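Local coordinates for protein-glutamine gamma-glutamyltransferase 2 (Pagrus major, PDB 1G0D) that probably catalyses the calcium-dependent cross-linking of proteins by joining peptide-bound glutamine to lysine side chains or to other primary amines, at residues Y177-C188 and A277-L286. Numbering follows the deposited sequence.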
loop_
_atom_site.group_PDB
_atom_site.type_symbol
_atom_site.label_atom_id
_atom_site.label_comp_id
_atom_site.label_asym_id
_atom_site.label_seq_id
_atom_site.Cartn_x
_atom_site.Cartn_y
_atom_site.Cartn_z
ATOM N N TYR A 177 -3.116 3.497 8.597
ATOM C CA TYR A 177 -2.745 2.088 8.573
ATOM C C TYR A 177 -3.327 1.383 9.778
ATOM O O TYR A 177 -3.591 0.184 9.729
ATOM C CB TYR A 177 -1.239 1.916 8.569
ATOM C CG TYR A 177 -0.587 2.480 7.348
ATOM C CD1 TYR A 177 -0.975 2.084 6.084
ATOM C CD2 TYR A 177 0.413 3.443 7.463
ATOM C CE1 TYR A 177 -0.378 2.640 4.945
ATOM C CE2 TYR A 177 1.007 4.002 6.366
ATOM C CZ TYR A 177 0.613 3.606 5.104
ATOM O OH TYR A 177 1.230 4.187 4.024
ATOM N N GLY A 178 -3.507 2.129 10.858
ATOM C CA GLY A 178 -4.066 1.571 12.083
ATOM C C GLY A 178 -3.594 0.187 12.499
ATOM O O GLY A 178 -4.410 -0.590 12.955
ATOM N N GLN A 179 -2.305 -0.148 12.363
ATOM C CA GLN A 179 -1.850 -1.483 12.759
ATOM C C GLN A 179 -1.935 -1.785 14.259
ATOM O O GLN A 179 -1.930 -2.956 14.662
ATOM C CB GLN A 179 -0.420 -1.745 12.279
ATOM C CG GLN A 179 0.584 -0.749 12.754
ATOM C CD GLN A 179 0.767 0.375 11.778
ATOM O OE1 GLN A 179 -0.126 0.685 10.961
ATOM N NE2 GLN A 179 1.927 1.006 11.848
ATOM N N PHE A 180 -2.047 -0.750 15.089
ATOM C CA PHE A 180 -2.136 -0.970 16.538
ATOM C C PHE A 180 -3.528 -0.747 17.120
ATOM O O PHE A 180 -3.683 -0.674 18.345
ATOM C CB PHE A 180 -1.122 -0.096 17.273
ATOM C CG PHE A 180 0.288 -0.333 16.825
ATOM C CD1 PHE A 180 0.751 -1.636 16.603
ATOM C CD2 PHE A 180 1.128 0.731 16.568
ATOM C CE1 PHE A 180 2.016 -1.872 16.131
ATOM C CE2 PHE A 180 2.396 0.519 16.101
ATOM C CZ PHE A 180 2.846 -0.788 15.877
ATOM N N GLU A 181 -4.525 -0.635 16.232
ATOM C CA GLU A 181 -5.926 -0.447 16.621
ATOM C C GLU A 181 -6.408 -1.766 17.160
ATOM O O GLU A 181 -5.859 -2.806 16.834
ATOM C CB GLU A 181 -6.774 -0.021 15.429
ATOM C CG GLU A 181 -6.496 1.408 14.949
ATOM C CD GLU A 181 -6.952 2.509 15.915
ATOM O OE1 GLU A 181 -8.015 3.108 15.651
ATOM O OE2 GLU A 181 -6.256 2.795 16.916
ATOM N N ASP A 182 -7.441 -1.754 17.972
ATOM C CA ASP A 182 -7.835 -3.010 18.575
ATOM C C ASP A 182 -8.079 -4.160 17.669
ATOM O O ASP A 182 -8.833 -4.037 16.712
ATOM C CB ASP A 182 -9.069 -2.843 19.430
ATOM C CG ASP A 182 -8.796 -2.066 20.656
ATOM O OD1 ASP A 182 -9.688 -1.991 21.519
ATOM O OD2 ASP A 182 -7.685 -1.524 20.745
ATOM N N TYR A 183 -7.444 -5.276 18.017
ATOM C CA TYR A 183 -7.576 -6.556 17.335
ATOM C C TYR A 183 -6.989 -6.719 15.942
ATOM O O TYR A 183 -7.015 -7.805 15.362
ATOM C CB TYR A 183 -9.044 -6.964 17.336
ATOM C CG TYR A 183 -9.683 -6.769 18.685
ATOM C CD1 TYR A 183 -10.796 -5.954 18.836
ATOM C CD2 TYR A 183 -9.137 -7.351 19.825
ATOM C CE1 TYR A 183 -11.345 -5.716 20.081
ATOM C CE2 TYR A 183 -9.675 -7.122 21.077
ATOM C CZ TYR A 183 -10.778 -6.302 21.197
ATOM O OH TYR A 183 -11.310 -6.051 22.438
ATOM N N VAL A 184 -6.422 -5.656 15.402
ATOM C CA VAL A 184 -5.840 -5.765 14.077
ATOM C C VAL A 184 -4.687 -6.789 14.078
ATOM O O VAL A 184 -4.365 -7.377 13.034
ATOM C CB VAL A 184 -5.356 -4.412 13.612
ATOM C CG1 VAL A 184 -4.393 -4.585 12.463
ATOM C CG2 VAL A 184 -6.571 -3.550 13.226
ATOM N N MET A 185 -4.064 -7.010 15.240
ATOM C CA MET A 185 -2.982 -7.970 15.297
ATOM C C MET A 185 -3.578 -9.370 15.192
ATOM O O MET A 185 -3.064 -10.239 14.492
ATOM C CB MET A 185 -2.218 -7.840 16.614
ATOM C CG MET A 185 -1.168 -8.924 16.819
ATOM S SD MET A 185 -0.585 -9.093 18.494
ATOM C CE MET A 185 -2.068 -9.813 19.294
ATOM N N ASP A 186 -4.671 -9.592 15.893
ATOM C CA ASP A 186 -5.304 -10.893 15.873
ATOM C C ASP A 186 -5.791 -11.291 14.491
ATOM O O ASP A 186 -5.727 -12.482 14.128
ATOM C CB ASP A 186 -6.455 -10.880 16.831
ATOM C CG ASP A 186 -6.025 -10.539 18.203
ATOM O OD1 ASP A 186 -5.989 -11.487 19.000
ATOM O OD2 ASP A 186 -5.726 -9.348 18.482
ATOM N N ILE A 187 -6.295 -10.306 13.741
ATOM C CA ILE A 187 -6.777 -10.540 12.380
ATOM C C ILE A 187 -5.592 -10.796 11.440
ATOM O O ILE A 187 -5.711 -11.523 10.452
ATOM C CB ILE A 187 -7.537 -9.333 11.806
ATOM C CG1 ILE A 187 -8.801 -9.037 12.616
ATOM C CG2 ILE A 187 -7.946 -9.645 10.407
ATOM C CD1 ILE A 187 -9.332 -7.627 12.469
ATOM N N CYS A 188 -4.449 -10.180 11.723
ATOM C CA CYS A 188 -3.290 -10.391 10.885
ATOM C C CYS A 188 -2.931 -11.868 10.927
ATOM O O CYS A 188 -2.728 -12.439 9.871
ATOM C CB CYS A 188 -2.131 -9.520 11.342
ATOM S SG CYS A 188 -2.331 -7.805 10.877
ATOM N N ALA A 277 -1.865 -0.538 0.707
ATOM C CA ALA A 277 -2.087 0.019 2.041
ATOM C C ALA A 277 -2.484 -1.069 3.006
ATOM O O ALA A 277 -1.951 -1.113 4.082
ATOM C CB ALA A 277 -3.149 1.004 2.009
ATOM N N VAL A 278 -3.418 -1.950 2.646
ATOM C CA VAL A 278 -3.815 -3.041 3.554
ATOM C C VAL A 278 -2.621 -3.992 3.772
ATOM O O VAL A 278 -2.462 -4.568 4.839
ATOM C CB VAL A 278 -5.030 -3.825 2.975
ATOM C CG1 VAL A 278 -5.303 -5.087 3.744
ATOM C CG2 VAL A 278 -6.235 -2.969 2.995
ATOM N N ALA A 279 -1.763 -4.166 2.770
ATOM C CA ALA A 279 -0.581 -5.048 2.921
ATOM C C ALA A 279 0.341 -4.386 3.914
ATOM O O ALA A 279 0.908 -5.049 4.777
ATOM C CB ALA A 279 0.187 -5.245 1.564
ATOM N N CYS A 280 0.496 -3.071 3.776
ATOM C CA CYS A 280 1.337 -2.316 4.672
ATOM C C CYS A 280 0.886 -2.431 6.104
ATOM O O CYS A 280 1.710 -2.630 6.963
ATOM C CB CYS A 280 1.330 -0.854 4.304
ATOM S SG CYS A 280 2.582 0.111 5.125
ATOM N N THR A 281 -0.409 -2.304 6.367
ATOM C CA THR A 281 -0.946 -2.375 7.738
ATOM C C THR A 281 -0.624 -3.686 8.422
ATOM O O THR A 281 -0.281 -3.727 9.595
ATOM C CB THR A 281 -2.478 -2.250 7.758
ATOM O OG1 THR A 281 -2.855 -0.872 7.794
ATOM C CG2 THR A 281 -3.039 -2.885 8.976
ATOM N N VAL A 282 -0.754 -4.770 7.678
ATOM C CA VAL A 282 -0.517 -6.085 8.227
ATOM C C VAL A 282 0.963 -6.422 8.420
ATOM O O VAL A 282 1.338 -6.989 9.428
ATOM C CB VAL A 282 -1.215 -7.186 7.322
ATOM C CG1 VAL A 282 -0.858 -8.599 7.832
ATOM C CG2 VAL A 282 -2.758 -6.978 7.333
ATOM N N LEU A 283 1.807 -6.092 7.459
ATOM C CA LEU A 283 3.216 -6.413 7.599
ATOM C C LEU A 283 3.814 -5.495 8.707
ATOM O O LEU A 283 4.545 -5.948 9.601
ATOM C CB LEU A 283 3.894 -6.268 6.225
ATOM C CG LEU A 283 3.344 -7.260 5.174
ATOM C CD1 LEU A 283 3.684 -6.773 3.797
ATOM C CD2 LEU A 283 3.908 -8.659 5.382
ATOM N N ARG A 284 3.472 -4.212 8.686
ATOM C CA ARG A 284 3.945 -3.329 9.746
ATOM C C ARG A 284 3.503 -3.961 11.077
ATOM O O ARG A 284 4.309 -4.165 11.956
ATOM C CB ARG A 284 3.364 -1.934 9.570
ATOM C CG ARG A 284 4.283 -1.066 8.779
ATOM C CD ARG A 284 3.898 0.392 8.803
ATOM N NE ARG A 284 4.572 1.093 7.700
ATOM C CZ ARG A 284 4.524 2.406 7.513
ATOM N NH1 ARG A 284 3.831 3.157 8.357
ATOM N NH2 ARG A 284 5.174 2.985 6.505
ATOM N N CYS A 285 2.232 -4.328 11.210
ATOM C CA CYS A 285 1.752 -4.969 12.445
ATOM C C CYS A 285 2.556 -6.207 12.843
ATOM O O CYS A 285 2.892 -6.361 13.995
ATOM C CB CYS A 285 0.284 -5.379 12.322
ATOM S SG CYS A 285 -0.513 -5.789 13.910
ATOM N N LEU A 286 2.864 -7.100 11.913
ATOM C CA LEU A 286 3.612 -8.297 12.274
ATOM C C LEU A 286 5.063 -7.965 12.557
ATOM O O LEU A 286 5.803 -8.797 13.079
ATOM C CB LEU A 286 3.516 -9.356 11.170
ATOM C CG LEU A 286 2.091 -9.865 10.936
ATOM C CD1 LEU A 286 2.096 -11.080 10.014
ATOM C CD2 LEU A 286 1.446 -10.246 12.241
#
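The Y177 ring lies along the helix of A277-L286, with the sulfur of C280 over one of its faces. C280 SG stands 4.0 Å from the centroid of the Y177 ring, close to the ring normal, a Cys sulfur-aromatic contact, and CB of A277 adds a looser apolar touch at CE1. R284 reaches the same ring obliquely: its extended chain carries NH1 to 3.5 Å from Y177 CD2, with guanidinium and ring planes 61° apart. Replacing Y177 by an alanine would remove the ring and would probably leave the C280 sulfur without its aromatic face and the R284 guanidinium freer to shift.

One hydrogen bond crosses, from T281 OG1 to the backbone O of Y177; its modelled length of 2.3 Å is shorter than a normal hydrogen bond and so is doubtful. R284 and Q179 send their polar ends outside the pair: R284 NH1 and Q179 NE2 both donate to the carbonyl of N157, and R284 NH2 to that of T290. The Q179 amide stands nearly upright to the guanidinium, and its NE2 packs 3.7 Å from R284 CD.

Apolar packing follows where the chain turns into helix 184-193. The C285 side chain swings its sulfur away from its own backbone N (chi1 -165°), which brings SG to 3.8 Å from M185 CB. C188 SG meets V282 CG1 at 3.5 Å, while its CB rests against L286 CD2.

The two short helical segments cross nearly perpendicular. This buried junction belongs to the papain-like catalytic core of transglutaminases, where helix 272-286 begins with the active-site cysteine, C272, and its later turns meet the loop and first turn of helix 184-193.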